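Local coordinates for TrwG protein (Bartonella grahamii, PDB 4NHF), which is a VirB8-family component of a bacterial type IV secretion system, represented here by its soluble domain, and probably serves in assembling the membrane-spanning secretion machinery, at residues L74-V79 and G164-S169; V120-Q125 and Q140-G145. All coordinates share one frame; numbering follows the deposited sequence.

Contact 1 (L74-V79 and G164-S169)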
# COMPACT_ATOMS: atom_id res chain seq x y z
N LEU A 74 -6.79 -9.42 4.02
CA LEU A 74 -7.15 -8.74 5.25
C LEU A 74 -8.60 -8.99 5.76
O LEU A 74 -8.99 -8.41 6.77
CB LEU A 74 -6.91 -7.23 5.05
CG LEU A 74 -5.45 -6.78 4.75
CD1 LEU A 74 -5.40 -5.26 4.74
CD2 LEU A 74 -4.49 -7.26 5.84
N SER A 75 -9.36 -9.84 5.08
CA SER A 75 -10.77 -10.04 5.36
C SER A 75 -11.00 -11.46 5.86
O SER A 75 -10.48 -12.44 5.27
CB SER A 75 -11.60 -9.87 4.06
OG SER A 75 -11.51 -8.58 3.45
N ALA A 76 -11.80 -11.59 6.92
CA ALA A 76 -12.28 -12.92 7.34
C ALA A 76 -13.09 -13.59 6.19
O ALA A 76 -13.50 -12.94 5.25
CB ALA A 76 -13.13 -12.83 8.60
N ALA A 77 -13.33 -14.89 6.28
CA ALA A 77 -13.95 -15.63 5.13
C ALA A 77 -15.31 -15.07 4.68
O ALA A 77 -15.52 -14.84 3.48
CB ALA A 77 -14.08 -17.10 5.46
N SER A 78 -16.22 -14.78 5.61
CA SER A 78 -17.51 -14.24 5.20
C SER A 78 -17.38 -12.86 4.54
O SER A 78 -18.13 -12.55 3.59
CB SER A 78 -18.53 -14.22 6.34
OG SER A 78 -18.14 -13.26 7.30
N VAL A 79 -16.42 -12.06 4.99
CA VAL A 79 -16.22 -10.74 4.46
C VAL A 79 -15.62 -10.82 3.05
O VAL A 79 -16.09 -10.10 2.13
CB VAL A 79 -15.34 -9.91 5.40
CG1 VAL A 79 -14.94 -8.57 4.77
CG2 VAL A 79 -16.10 -9.69 6.70
N GLY A 164 -1.70 -10.71 11.21
CA GLY A 164 -3.00 -11.32 10.91
C GLY A 164 -4.20 -10.43 11.22
O GLY A 164 -5.19 -10.87 11.83
N PHE A 165 -4.10 -9.17 10.83
CA PHE A 165 -5.25 -8.27 10.83
C PHE A 165 -6.37 -8.94 10.05
O PHE A 165 -6.11 -9.49 8.92
CB PHE A 165 -4.88 -6.95 10.18
CG PHE A 165 -5.98 -5.92 10.17
CD1 PHE A 165 -6.40 -5.32 11.36
CD2 PHE A 165 -6.59 -5.53 8.98
CE1 PHE A 165 -7.38 -4.34 11.36
CE2 PHE A 165 -7.57 -4.54 8.98
CZ PHE A 165 -7.96 -3.95 10.16
N GLN A 166 -7.59 -8.86 10.59
CA GLN A 166 -8.76 -9.44 9.96
C GLN A 166 -9.99 -8.57 10.17
O GLN A 166 -10.39 -8.29 11.28
CB GLN A 166 -9.09 -10.83 10.44
CG GLN A 166 -8.02 -11.85 10.18
CD GLN A 166 -8.10 -12.41 8.78
OE1 GLN A 166 -8.74 -13.46 8.56
NE2 GLN A 166 -7.45 -11.73 7.81
N ILE A 167 -10.59 -8.15 9.08
CA ILE A 167 -11.88 -7.47 9.10
C ILE A 167 -12.92 -8.59 9.26
O ILE A 167 -13.00 -9.47 8.39
CB ILE A 167 -12.08 -6.73 7.78
CG1 ILE A 167 -10.98 -5.69 7.57
CG2 ILE A 167 -13.48 -6.10 7.69
CD1 ILE A 167 -11.11 -4.48 8.45
N THR A 168 -13.69 -8.57 10.33
CA THR A 168 -14.72 -9.58 10.55
C THR A 168 -16.12 -9.18 10.14
O THR A 168 -17.00 -10.03 10.05
CB THR A 168 -14.73 -9.98 12.04
OG1 THR A 168 -14.84 -8.78 12.82
CG2 THR A 168 -13.40 -10.65 12.33
N SER A 169 -16.33 -7.87 10.01
CA SER A 169 -17.55 -7.34 9.36
C SER A 169 -17.25 -6.01 8.70
O SER A 169 -16.36 -5.23 9.13
CB SER A 169 -18.73 -7.23 10.35
OG SER A 169 -18.43 -6.30 11.34
O HOH W 1 -8.52 -14.33 5.42
O HOH W 2 -16.55 -12.50 9.89
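A single beta bridge, Ser75 with Ile167, ties the turn between helices 64-73 and 77-86 to strand 165-174, one of the two edge strands of this chain's antiparallel sheet in the NTF2-like VirB8 domain. Two backbone bonds make it: Ile167 N gives its hydrogen to Leu74 O at 2.8 Å, in the carbonyl plane, and Ala76 N gives its own to Ile167 O, also at 2.8 Å. Ala76 is the N-cap residue of helix 77-86, so the strand holds the chain just where the helix starts. Val79, in the first turn, sets CG2 over the next peptide, 3.5 Å from Thr168 C, and brings CG1 to 4.1 Å from Ile167 CG2. At the other end Leu74 CD2 comes up to the edge of the Phe165 ring, 4.2 Å from CD2; the ring also packs against Trp48 and Tyr148. The Gln166 side chain bends at chi2 (-83°) and folds back, so that NE2 donates to Phe165 O at 2.8 Å, with that oxygen in the amide plane. A water bridges Gln166 OE1 to Ser75 O. Ser75 OG turns from the strand to Tyr52 and Thr71 of the helical layer. Direct main-chain bonds, backed by a water bridge and apolar contacts, thus fix the inter-helix turn against the sheet margin.

Contact 2 (V120-Q125 and Q140-G145)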
# COMPACT_ATOMS: atom_id res chain seq x y z
N VAL A 120 -15.31 4.37 9.68
CA VAL A 120 -14.44 5.13 8.82
C VAL A 120 -15.29 6.01 7.90
O VAL A 120 -16.08 5.50 7.12
CB VAL A 120 -13.50 4.27 7.97
CG1 VAL A 120 -12.63 5.14 7.09
CG2 VAL A 120 -12.60 3.41 8.85
N ARG A 121 -15.10 7.31 8.00
CA ARG A 121 -15.76 8.28 7.14
C ARG A 121 -14.85 8.58 5.92
O ARG A 121 -13.70 8.98 6.07
CB ARG A 121 -16.15 9.51 7.95
CG ARG A 121 -17.11 9.09 9.08
CD ARG A 121 -17.58 10.15 10.11
NE ARG A 121 -18.24 9.46 11.28
CZ ARG A 121 -19.55 9.36 11.46
NH1 ARG A 121 -20.40 9.98 10.68
NH2 ARG A 121 -20.01 8.71 12.49
N PHE A 122 -15.35 8.35 4.72
CA PHE A 122 -14.54 8.53 3.53
C PHE A 122 -15.36 9.03 2.35
O PHE A 122 -16.59 8.98 2.39
CB PHE A 122 -13.79 7.24 3.20
CG PHE A 122 -14.66 6.10 2.78
CD1 PHE A 122 -15.26 5.30 3.70
CD2 PHE A 122 -14.87 5.83 1.43
CE1 PHE A 122 -16.03 4.24 3.34
CE2 PHE A 122 -15.65 4.77 1.04
CZ PHE A 122 -16.23 3.96 1.98
N THR A 123 -14.69 9.60 1.35
CA THR A 123 -15.36 9.90 0.05
C THR A 123 -14.74 9.11 -1.08
O THR A 123 -13.53 8.77 -1.07
CB THR A 123 -15.20 11.35 -0.41
OG1 THR A 123 -13.81 11.63 -0.49
CG2 THR A 123 -15.81 12.27 0.51
N THR A 124 -15.57 8.84 -2.07
CA THR A 124 -15.12 8.28 -3.31
C THR A 124 -15.53 9.18 -4.48
O THR A 124 -16.53 9.90 -4.40
CB THR A 124 -15.65 6.86 -3.56
OG1 THR A 124 -17.07 6.86 -3.59
CG2 THR A 124 -15.18 5.93 -2.51
N GLN A 125 -14.73 9.16 -5.54
CA GLN A 125 -15.00 9.96 -6.71
C GLN A 125 -14.67 9.16 -7.91
O GLN A 125 -13.52 8.70 -8.03
CB GLN A 125 -14.12 11.18 -6.70
CG GLN A 125 -14.17 12.01 -7.98
CD GLN A 125 -15.48 12.71 -8.13
OE1 GLN A 125 -15.73 13.67 -7.41
NE2 GLN A 125 -16.34 12.23 -9.04
N GLN A 140 -19.42 8.45 2.24
CA GLN A 140 -19.66 7.11 2.69
C GLN A 140 -19.18 6.98 4.10
O GLN A 140 -18.29 7.71 4.58
CB GLN A 140 -18.86 6.10 1.85
CG GLN A 140 -19.23 5.93 0.40
CD GLN A 140 -20.67 5.58 0.21
OE1 GLN A 140 -21.41 6.38 -0.38
NE2 GLN A 140 -21.10 4.40 0.71
N ILE A 141 -19.75 5.99 4.76
CA ILE A 141 -19.34 5.57 6.11
C ILE A 141 -19.16 4.08 6.09
O ILE A 141 -20.10 3.38 5.74
CB ILE A 141 -20.41 5.78 7.17
CG1 ILE A 141 -20.94 7.19 7.16
CG2 ILE A 141 -19.88 5.45 8.60
CD1 ILE A 141 -19.89 8.17 7.54
N ALA A 142 -17.98 3.59 6.49
CA ALA A 142 -17.74 2.15 6.64
C ALA A 142 -17.88 1.81 8.15
O ALA A 142 -17.24 2.47 8.99
CB ALA A 142 -16.35 1.77 6.16
N THR A 143 -18.73 0.83 8.47
CA THR A 143 -18.91 0.29 9.84
C THR A 143 -18.18 -1.05 9.87
O THR A 143 -18.47 -1.95 9.08
CB THR A 143 -20.40 0.16 10.15
OG1 THR A 143 -21.05 1.44 9.95
CG2 THR A 143 -20.61 -0.32 11.57
N ILE A 144 -17.16 -1.15 10.72
CA ILE A 144 -16.17 -2.22 10.65
C ILE A 144 -16.03 -2.95 12.00
O ILE A 144 -16.02 -2.34 13.08
CB ILE A 144 -14.83 -1.64 10.21
CG1 ILE A 144 -15.03 -0.76 8.95
CG2 ILE A 144 -13.77 -2.73 9.97
CD1 ILE A 144 -13.73 -0.22 8.39
N GLY A 145 -15.95 -4.27 11.92
CA GLY A 145 -15.50 -5.09 13.03
C GLY A 145 -14.15 -5.64 12.64
O GLY A 145 -13.94 -5.98 11.48
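Strands 120-125 and 140-145, paired parts of the beta hairpin 117-127/138-148, run antiparallel, their axes 4.7 Å apart at closest approach and their directions 148° apart, with Val120-Ala142 and Phe122-Gln140 as hydrogen-bonded pairs around the non-hydrogen-bonded pair Arg121-Ile141. Each outer pair is joined by two N-H...O bonds; Val120 N to Ala142 O and Ala142 N to Val120 O both measure 2.8 Å. On the face carrying Val120, Phe122, Gln140 and Ala142, the Phe122 ring lies across the neighbouring strand. Its CG sits between the backbone N and the carbonyl carbon (chi1 67°), which swings the ring beneath Gln140: CB of Gln140 stands over one face, 3.6 Å from the ring centroid, in a CH-pi contact. Ring atom CE1 meets Ala142 CB at 3.8 Å, while Thr124 CG2 lies at the ring edge in its plane. The Gln140 amide, inclined 64° to the ring, sends NE2 to Ser172 OG on the next strand. Farther along this face Val120 CG2 touches Ile144 CD1 at 3.8 Å. Across the sheet, Arg121 and Ile141 lie side by side, the Arg121 aliphatic stem against Ile141 CD1, and Arg121 NE bonds to Gln111. On one face Val120, Phe122 and Ile144 thus pack against helix 42-57, with the Gln140 amide tied to strand 165-174, whereas the other pairs a methyl group with the shaft of a charged side chain.

Both contacts reach the same antiparallel sheet: contact 2 pairs strand 117-127 with strand 138-148, and contact 1 joins the next strand, 165-174, to the helical layer. Their centres lie 16 Å apart, and along the chain contact 2 is nested within the loop that contact 1 closes. They meet at Gly145, whose O is 2.8 Å from Thr168 N and whose N is 3.0 Å from Ser169 O, both probable hydrogen bonds; Thr168 and Ser169 opposite this glycine form a classic beta bulge. Nearby, Ile167 CD1 packs on Ile144 CG2 at 3.5 Å. Neither contact lies at the calcium-binding residues Asp60 and Asp62.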